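PDB 2HQ8: coelenterazine-binding protein ca-bound apo form from Renilla muelleri, which binds the luciferin coelenterazine and, once calcium is bound, makes it available for reaction with luciferase and oxygen. Local coordinates for residues Y11-M16 with A81-T86; V119-F124 with T142-L147. One frame throughout, in Å; residues are numbered along the deposited sequence.

In the fold
The two contacts lie on opposite sides of the centre of this largely helical EF-hand protein. Their centres are about 24 Å apart, and their nearest atoms about 11 Å, so they do not touch. Contact 1 joins helix 6-23 to helix 78-89 in the N-terminal part of the chain. It is away from the annotated sites; the side chain of Ala82 is about 13 Å from a bound calcium ion. Contact 2 belongs to the C-terminal EF-hand pair and is tied directly to calcium. Glu123 of segment 119-124 binds one ion, and the side chain of Phe144 is about 7 Å from another. Helix 175-181 borders both contacts, touching Lys15 in one and Cys143 and Leu147 in the other.

Contact 1 (Y11-M16 with A81-T86); sequences YHLRKM and AAVNAT
The hydroxyl OG1 of Thr86 meets the ring of His12 at its edge, with ND1 of His12 3.1 Å from OG1 of Thr86. This is a hydrogen bond in which either group could be the donor, and its angle is 158°. It ties helix 6-23 of the first EF-hand to helix 78-89, which follows strand 76-77. The short segments run at 132° to each other, their axes 8.7 Å apart. The other ring nitrogen, NE2, bonds to the carbonyl oxygen of Leu168. The imidazole is therefore held at both nitrogens, which should fix its rotation. His12 CG lies anti to the backbone N (chi1 -164°), which carries the ring alongside the Thr86 side chain.

The same hydroxyl oxygen is packed by carbon. CG of Met16 comes within 3.2 Å of Thr86 OG1, and CA of Leu13 also lies against it. Leu13 crosses Thr86 at about a right angle and sends CD1 on to the methyl of Ala82, 4.2 Å from CD1 to CB. Its contact with Val83 CG2 is looser. The backbones come close at the small Ala82: CA of Met16 is 4.9 Å from CA of Ala82. Met16 starts toward helix 78-89, then bends at chi2 and chi3 and turns its end away. On the way its sulfur passes the methyl of Ala85, with SD of Met16 3.7 Å from CB of Ala85.

Contact 2 (V119-F124 with T142-L147); sequences VSLPEF and TCFNTL. With CA (calcium ion), chain E.
Ser120 caps the N-terminus of helix 121-131, where CA of Leu121 comes 6.6 Å from CA of Phe144 on helix 137-147. Phe144 reaches over to segment 119-124 with a trans first torsion (chi1 176°), which lays one ring face against the first turn of the other helix. CA of Leu121 sits over that face, 3.9 Å from the ring centroid and 26° off the normal, as a CH-pi contact. CD1 of Leu121 packs nearby, 3.6 Å from CG of Phe144. The carbonyl oxygen of Val119 is at the ring edge, in plane; CB of Phe124 is also at the edge, near the plane.

Phe124 points back toward helix 137-147. Its CE2 is 4.0 Å from CB of Cys143, while its CZ meets CD2 of Leu147. Ile155 touches both phenylalanines and Leu147, and extends this apolar cluster.

Ser120 and Glu123 form a capping box. Glu123 N bonds to Ser120 OG, and Ser120 N reaches Glu123 OE1 at 3.0 Å. That bond meets the carboxylate on its anti side, 28° out of plane. Both oxygens of Glu123 also bind calcium, OE1 at 2.4 Å. Asp112, Asp114, Asp116 and the carbonyl oxygen of Tyr118 share the ion. Val119 bonds through its backbone to Ile155 of the next loop. That link, with a bidentate glutamate at the start of the exiting helix, marks a calcium-loaded EF-hand pair.

Contact 1 (Y11-M16 with A81-T86)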
ATOM      1  N   TYR A  11     -13.206  -7.832 -10.566  1.00 21.24           N
ATOM      2  CA  TYR A  11     -12.384  -8.187  -9.416  1.00 20.98           C
ATOM      3  C   TYR A  11     -11.202  -7.213  -9.279  1.00 21.00           C
ATOM      4  O   TYR A  11     -10.940  -6.679  -8.182  1.00 20.78           O
ATOM      5  CB  TYR A  11     -11.919  -9.657  -9.477  1.00 20.83           C
ATOM      6  CG  TYR A  11     -10.841  -9.961  -8.459  1.00 20.84           C
ATOM      7  CD1 TYR A  11     -11.133  -9.999  -7.081  1.00 20.21           C
ATOM      8  CD2 TYR A  11      -9.524 -10.196  -8.861  1.00 20.44           C
ATOM      9  CE1 TYR A  11     -10.121 -10.258  -6.131  1.00 20.37           C
ATOM     10  CE2 TYR A  11      -8.523 -10.451  -7.924  1.00 19.85           C
ATOM     11  CZ  TYR A  11      -8.822 -10.472  -6.575  1.00 20.86           C
ATOM     12  OH  TYR A  11      -7.826 -10.740  -5.666  1.00 21.96           O
ATOM     13  N   HIS A  12     -10.523  -6.968 -10.397  1.00 19.94           N
ATOM     14  CA  HIS A  12      -9.390  -6.067 -10.424  1.00 19.86           C
ATOM     15  C   HIS A  12      -9.780  -4.652  -9.979  1.00 20.21           C
ATOM     16  O   HIS A  12      -9.049  -4.008  -9.215  1.00 20.06           O
ATOM     17  CB  HIS A  12      -8.728  -6.045 -11.804  1.00 18.98           C
ATOM     18  CG  HIS A  12      -7.359  -5.449 -11.783  1.00 20.32           C
ATOM     19  ND1 HIS A  12      -7.132  -4.110 -11.972  1.00 18.54           N
ATOM     20  CD2 HIS A  12      -6.150  -6.008 -11.547  1.00 17.56           C
ATOM     21  CE1 HIS A  12      -5.836  -3.866 -11.871  1.00 20.70           C
ATOM     22  NE2 HIS A  12      -5.218  -5.004 -11.604  1.00 19.86           N
ATOM     23  N   LEU A  13     -10.935  -4.175 -10.452  1.00 21.16           N
ATOM     24  CA  LEU A  13     -11.434  -2.867 -10.021  1.00 21.62           C
ATOM     25  C   LEU A  13     -11.704  -2.817  -8.520  1.00 21.28           C
ATOM     26  O   LEU A  13     -11.395  -1.822  -7.867  1.00 20.69           O
ATOM     27  CB  LEU A  13     -12.688  -2.492 -10.779  1.00 22.11           C
ATOM     28  CG  LEU A  13     -13.241  -1.110 -10.431  1.00 24.27           C
ATOM     29  CD1 LEU A  13     -12.223  -0.011 -10.797  1.00 25.65           C
ATOM     30  CD2 LEU A  13     -14.546  -0.981 -11.201  1.00 26.16           C
ATOM     31  N   ARG A  14     -12.284  -3.888  -7.976  1.00 21.35           N
ATOM     32  CA  ARG A  14     -12.500  -3.993  -6.540  1.00 21.72           C
ATOM     33  C   ARG A  14     -11.199  -3.825  -5.768  1.00 20.54           C
ATOM     34  O   ARG A  14     -11.160  -3.167  -4.690  1.00 20.11           O
ATOM     35  CB  ARG A  14     -13.120  -5.344  -6.178  1.00 21.84           C
ATOM     36  CG  ARG A  14     -14.647  -5.403  -6.302  1.00 25.64           C
ATOM     37  CD  ARG A  14     -15.196  -6.782  -5.852  1.00 25.33           C
ATOM     38  NE  ARG A  14     -14.868  -7.120  -4.466  1.00 33.02           N
ATOM     39  CZ  ARG A  14     -14.555  -8.349  -4.053  1.00 36.06           C
ATOM     40  NH1 ARG A  14     -14.483  -9.359  -4.922  1.00 37.36           N
ATOM     41  NH2 ARG A  14     -14.294  -8.572  -2.774  1.00 37.59           N
ATOM     42  N   LYS A  15     -10.146  -4.472  -6.275  1.00 18.80           N
ATOM     43  CA  LYS A  15      -8.816  -4.326  -5.689  1.00 18.18           C
ATOM     44  C   LYS A  15      -8.350  -2.863  -5.767  1.00 17.05           C
ATOM     45  O   LYS A  15      -7.832  -2.336  -4.802  1.00 17.48           O
ATOM     46  CB  LYS A  15      -7.805  -5.248  -6.411  1.00 17.22           C
ATOM     47  CG  LYS A  15      -7.836  -6.727  -5.947  1.00 18.04           C
ATOM     48  CD  LYS A  15      -6.574  -7.465  -6.373  1.00 18.14           C
ATOM     49  CE  LYS A  15      -6.379  -7.447  -7.901  1.00 16.25           C
ATOM     50  NZ  LYS A  15      -5.275  -8.390  -8.317  1.00 13.86           N
ATOM     51  N   MET A  16      -8.550  -2.220  -6.912  1.00 16.94           N
ATOM     52  CA  MET A  16      -8.094  -0.834  -7.097  1.00 17.34           C
ATOM     53  C   MET A  16      -8.893   0.151  -6.218  1.00 17.90           C
ATOM     54  O   MET A  16      -8.320   1.066  -5.642  1.00 18.72           O
ATOM     55  CB  MET A  16      -8.088  -0.431  -8.562  1.00 17.81           C
ATOM     56  CG  MET A  16      -7.079  -1.198  -9.446  1.00 18.74           C
ATOM     57  SD  MET A  16      -5.381  -1.233  -8.850  1.00 19.22           S
ATOM     58  CE  MET A  16      -5.319  -2.870  -8.096  1.00 20.23           C
ATOM     59  N   ALA A  81      -9.039   7.586  -9.707  1.00 18.71           N
ATOM     60  CA  ALA A  81      -7.786   6.886  -9.379  1.00 18.16           C
ATOM     61  C   ALA A  81      -7.940   5.383  -9.623  1.00 19.26           C
ATOM     62  O   ALA A  81      -7.087   4.758 -10.266  1.00 19.91           O
ATOM     63  CB  ALA A  81      -7.379   7.179  -7.945  1.00 17.95           C
ATOM     64  N   ALA A  82      -9.036   4.811  -9.137  1.00 19.70           N
ATOM     65  CA  ALA A  82      -9.275   3.365  -9.235  1.00 20.92           C
ATOM     66  C   ALA A  82      -9.503   2.934 -10.686  1.00 21.61           C
ATOM     67  O   ALA A  82      -8.914   1.951 -11.159  1.00 21.96           O
ATOM     68  CB  ALA A  82     -10.467   2.954  -8.340  1.00 20.85           C
ATOM     69  N   VAL A  83     -10.351   3.677 -11.406  1.00 22.19           N
ATOM     70  CA  VAL A  83     -10.621   3.379 -12.820  1.00 23.10           C
ATOM     71  C   VAL A  83      -9.352   3.497 -13.666  1.00 22.81           C
ATOM     72  O   VAL A  83      -9.051   2.601 -14.452  1.00 23.63           O
ATOM     73  CB  VAL A  83     -11.769   4.274 -13.401  1.00 23.36           C
ATOM     74  CG1 VAL A  83     -11.913   4.089 -14.910  1.00 23.95           C
ATOM     75  CG2 VAL A  83     -13.082   3.947 -12.724  1.00 25.15           C
ATOM     76  N   ASN A  84      -8.604   4.579 -13.484  1.00 22.82           N
ATOM     77  CA  ASN A  84      -7.379   4.790 -14.249  1.00 23.20           C
ATOM     78  C   ASN A  84      -6.340   3.700 -13.925  1.00 22.97           C
ATOM     79  O   ASN A  84      -5.608   3.247 -14.814  1.00 22.58           O
ATOM     80  CB  ASN A  84      -6.825   6.192 -14.041  1.00 24.58           C
ATOM     81  CG  ASN A  84      -7.710   7.287 -14.679  1.00 26.34           C
ATOM     82  OD1 ASN A  84      -8.752   7.003 -15.297  1.00 31.39           O
ATOM     83  ND2 ASN A  84      -7.282   8.531 -14.543  1.00 28.84           N
ATOM     84  N   ALA A  85      -6.315   3.260 -12.662  1.00 21.52           N
ATOM     85  CA  ALA A  85      -5.407   2.185 -12.253  1.00 21.90           C
ATOM     86  C   ALA A  85      -5.757   0.868 -12.970  1.00 22.03           C
ATOM     87  O   ALA A  85      -4.867   0.249 -13.584  1.00 22.34           O
ATOM     88  CB  ALA A  85      -5.425   1.992 -10.752  1.00 21.20           C
ATOM     89  N   THR A  86      -7.016   0.430 -12.903  1.00 21.93           N
ATOM     90  CA  THR A  86      -7.369  -0.843 -13.570  1.00 23.17           C
ATOM     91  C   THR A  86      -7.101  -0.750 -15.073  1.00 23.97           C
ATOM     92  O   THR A  86      -6.571  -1.690 -15.690  1.00 22.81           O
ATOM     93  CB  THR A  86      -8.803  -1.302 -13.319  1.00 23.82           C
ATOM     94  OG1 THR A  86      -8.978  -1.602 -11.929  1.00 24.63           O
ATOM     95  CG2 THR A  86      -9.102  -2.574 -14.103  1.00 24.33           C
TER

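Contact 2 (V119-F124 with T142-L147)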
ATOM      1  N   VAL A 119      10.587  -5.663   6.815  1.00 18.23           N
ATOM      2  CA  VAL A 119       9.333  -5.136   7.396  1.00 16.85           C
ATOM      3  C   VAL A 119       8.889  -6.069   8.518  1.00 16.76           C
ATOM      4  O   VAL A 119       8.544  -7.238   8.277  1.00 16.81           O
ATOM      5  CB  VAL A 119       8.233  -4.930   6.312  1.00 16.20           C
ATOM      6  CG1 VAL A 119       6.843  -4.755   6.956  1.00 15.75           C
ATOM      7  CG2 VAL A 119       8.591  -3.749   5.454  1.00 17.63           C
ATOM      8  N   SER A 120       8.960  -5.555   9.747  1.00 17.24           N
ATOM      9  CA  SER A 120       8.582  -6.277  10.957  1.00 16.73           C
ATOM     10  C   SER A 120       7.068  -6.335  11.166  1.00 17.68           C
ATOM     11  O   SER A 120       6.262  -5.668  10.453  1.00 16.82           O
ATOM     12  CB  SER A 120       9.232  -5.630  12.194  1.00 18.28           C
ATOM     13  OG  SER A 120       8.624  -4.370  12.458  1.00 17.43           O
ATOM     14  N   LEU A 121       6.652  -7.109  12.158  1.00 16.72           N
ATOM     15  CA  LEU A 121       5.231  -7.106  12.513  1.00 16.70           C
ATOM     16  C   LEU A 121       4.762  -5.711  13.010  1.00 16.14           C
ATOM     17  O   LEU A 121       3.789  -5.202  12.447  1.00 15.89           O
ATOM     18  CB  LEU A 121       4.863  -8.210  13.505  1.00 16.38           C
ATOM     19  CG  LEU A 121       3.437  -8.201  14.054  1.00 13.99           C
ATOM     20  CD1 LEU A 121       2.315  -8.235  12.971  1.00 15.45           C
ATOM     21  CD2 LEU A 121       3.333  -9.411  14.979  1.00 18.22           C
ATOM     22  N   PRO A 122       5.481  -5.078  13.984  1.00 16.35           N
ATOM     23  CA  PRO A 122       5.123  -3.707  14.354  1.00 15.90           C
ATOM     24  C   PRO A 122       5.027  -2.758  13.128  1.00 15.39           C
ATOM     25  O   PRO A 122       4.068  -1.980  13.057  1.00 13.07           O
ATOM     26  CB  PRO A 122       6.271  -3.280  15.300  1.00 16.61           C
ATOM     27  CG  PRO A 122       6.665  -4.605  16.001  1.00 17.64           C
ATOM     28  CD  PRO A 122       6.644  -5.555  14.778  1.00 17.07           C
ATOM     29  N   GLU A 123       5.997  -2.811  12.198  1.00 14.22           N
ATOM     30  CA  GLU A 123       6.010  -1.892  11.044  1.00 14.63           C
ATOM     31  C   GLU A 123       4.799  -2.126  10.115  1.00 14.16           C
ATOM     32  O   GLU A 123       4.138  -1.161   9.664  1.00 12.20           O
ATOM     33  CB  GLU A 123       7.351  -1.979  10.264  1.00 13.63           C
ATOM     34  CG  GLU A 123       8.553  -1.303  10.997  1.00 14.88           C
ATOM     35  CD  GLU A 123       9.918  -1.744  10.446  1.00 14.94           C
ATOM     36  OE1 GLU A 123       9.974  -2.768   9.731  1.00 17.41           O
ATOM     37  OE2 GLU A 123      10.927  -1.054  10.713  1.00 17.34           O
ATOM     38  N   PHE A 124       4.538  -3.391   9.778  1.00 13.64           N
ATOM     39  CA  PHE A 124       3.402  -3.687   8.909  1.00 13.74           C
ATOM     40  C   PHE A 124       2.064  -3.378   9.592  1.00 13.54           C
ATOM     41  O   PHE A 124       1.139  -2.833   8.965  1.00 12.60           O
ATOM     42  CB  PHE A 124       3.445  -5.137   8.392  1.00 14.06           C
ATOM     43  CG  PHE A 124       2.510  -5.387   7.234  1.00 17.21           C
ATOM     44  CD1 PHE A 124       2.669  -4.702   6.014  1.00 16.38           C
ATOM     45  CD2 PHE A 124       1.519  -6.357   7.332  1.00 20.79           C
ATOM     46  CE1 PHE A 124       1.760  -4.946   4.915  1.00 17.92           C
ATOM     47  CE2 PHE A 124       0.649  -6.605   6.255  1.00 20.44           C
ATOM     48  CZ  PHE A 124       0.779  -5.907   5.046  1.00 18.45           C
ATOM     49  N   THR A 142      -3.103 -11.311  11.032  1.00 15.71           N
ATOM     50  CA  THR A 142      -3.466 -12.264   9.965  1.00 16.92           C
ATOM     51  C   THR A 142      -2.904 -11.839   8.604  1.00 16.56           C
ATOM     52  O   THR A 142      -2.350 -12.676   7.856  1.00 14.94           O
ATOM     53  CB  THR A 142      -4.989 -12.478   9.903  1.00 17.84           C
ATOM     54  OG1 THR A 142      -5.414 -13.087  11.135  1.00 20.48           O
ATOM     55  CG2 THR A 142      -5.347 -13.380   8.683  1.00 19.89           C
ATOM     56  N   CYS A 143      -3.003 -10.529   8.315  1.00 14.94           N
ATOM     57  CA  CYS A 143      -2.464  -9.952   7.081  1.00 14.65           C
ATOM     58  C   CYS A 143      -0.953 -10.105   7.030  1.00 13.94           C
ATOM     59  O   CYS A 143      -0.387 -10.458   5.993  1.00 13.94           O
ATOM     60  CB  CYS A 143      -2.842  -8.466   6.941  1.00 14.01           C
ATOM     61  SG  CYS A 143      -4.593  -8.223   6.646  1.00 17.55           S
ATOM     62  N   PHE A 144      -0.292  -9.807   8.142  1.00 12.76           N
ATOM     63  CA  PHE A 144       1.140  -9.973   8.219  1.00 13.82           C
ATOM     64  C   PHE A 144       1.522 -11.431   7.956  1.00 14.24           C
ATOM     65  O   PHE A 144       2.431 -11.710   7.160  1.00 13.85           O
ATOM     66  CB  PHE A 144       1.652  -9.547   9.614  1.00 13.64           C
ATOM     67  CG  PHE A 144       3.120  -9.781   9.812  1.00 14.19           C
ATOM     68  CD1 PHE A 144       4.053  -8.828   9.390  1.00 14.54           C
ATOM     69  CD2 PHE A 144       3.570 -10.950  10.434  1.00 14.67           C
ATOM     70  CE1 PHE A 144       5.410  -9.027   9.564  1.00 15.95           C
ATOM     71  CE2 PHE A 144       4.941 -11.174  10.610  1.00 17.73           C
ATOM     72  CZ  PHE A 144       5.868 -10.210  10.179  1.00 15.71           C
ATOM     73  N   ASN A 145       0.811 -12.369   8.594  1.00 13.69           N
ATOM     74  CA  ASN A 145       1.171 -13.784   8.426  1.00 14.93           C
ATOM     75  C   ASN A 145       1.001 -14.226   6.966  1.00 15.92           C
ATOM     76  O   ASN A 145       1.752 -15.070   6.469  1.00 15.18           O
ATOM     77  CB  ASN A 145       0.360 -14.661   9.362  1.00 16.00           C
ATOM     78  CG  ASN A 145       0.758 -14.464  10.808  1.00 15.08           C
ATOM     79  OD1 ASN A 145       1.866 -14.007  11.107  1.00 14.47           O
ATOM     80  ND2 ASN A 145      -0.142 -14.822  11.712  1.00 17.22           N
ATOM     81  N   THR A 146       0.053 -13.606   6.269  1.00 16.21           N
ATOM     82  CA  THR A 146      -0.158 -13.922   4.856  1.00 17.84           C
ATOM     83  C   THR A 146       1.046 -13.525   3.975  1.00 18.30           C
ATOM     84  O   THR A 146       1.477 -14.287   3.086  1.00 18.81           O
ATOM     85  CB  THR A 146      -1.511 -13.349   4.328  1.00 18.32           C
ATOM     86  OG1 THR A 146      -2.589 -13.976   5.033  1.00 22.55           O
ATOM     87  CG2 THR A 146      -1.671 -13.658   2.857  1.00 18.72           C
ATOM     88  N   LEU A 147       1.583 -12.335   4.202  1.00 17.63           N
ATOM     89  CA  LEU A 147       2.782 -11.880   3.487  1.00 17.90           C
ATOM     90  C   LEU A 147       4.058 -12.631   3.921  1.00 17.95           C
ATOM     91  O   LEU A 147       5.021 -12.704   3.167  1.00 17.99           O
ATOM     92  CB  LEU A 147       2.953 -10.380   3.668  1.00 18.32           C
ATOM     93  CG  LEU A 147       2.219  -9.623   2.553  1.00 20.53           C
ATOM     94  CD1 LEU A 147       0.732  -9.770   2.711  1.00 18.26           C
ATOM     95  CD2 LEU A 147       2.610  -8.172   2.456  1.00 22.56           C
TER
HETATM   96 CA    CA E 203      12.326  -2.768   9.569  1.00 21.37          CA
HETATM   97  O   HOH W   1      12.352  -4.473  11.669  1.00 35.26           O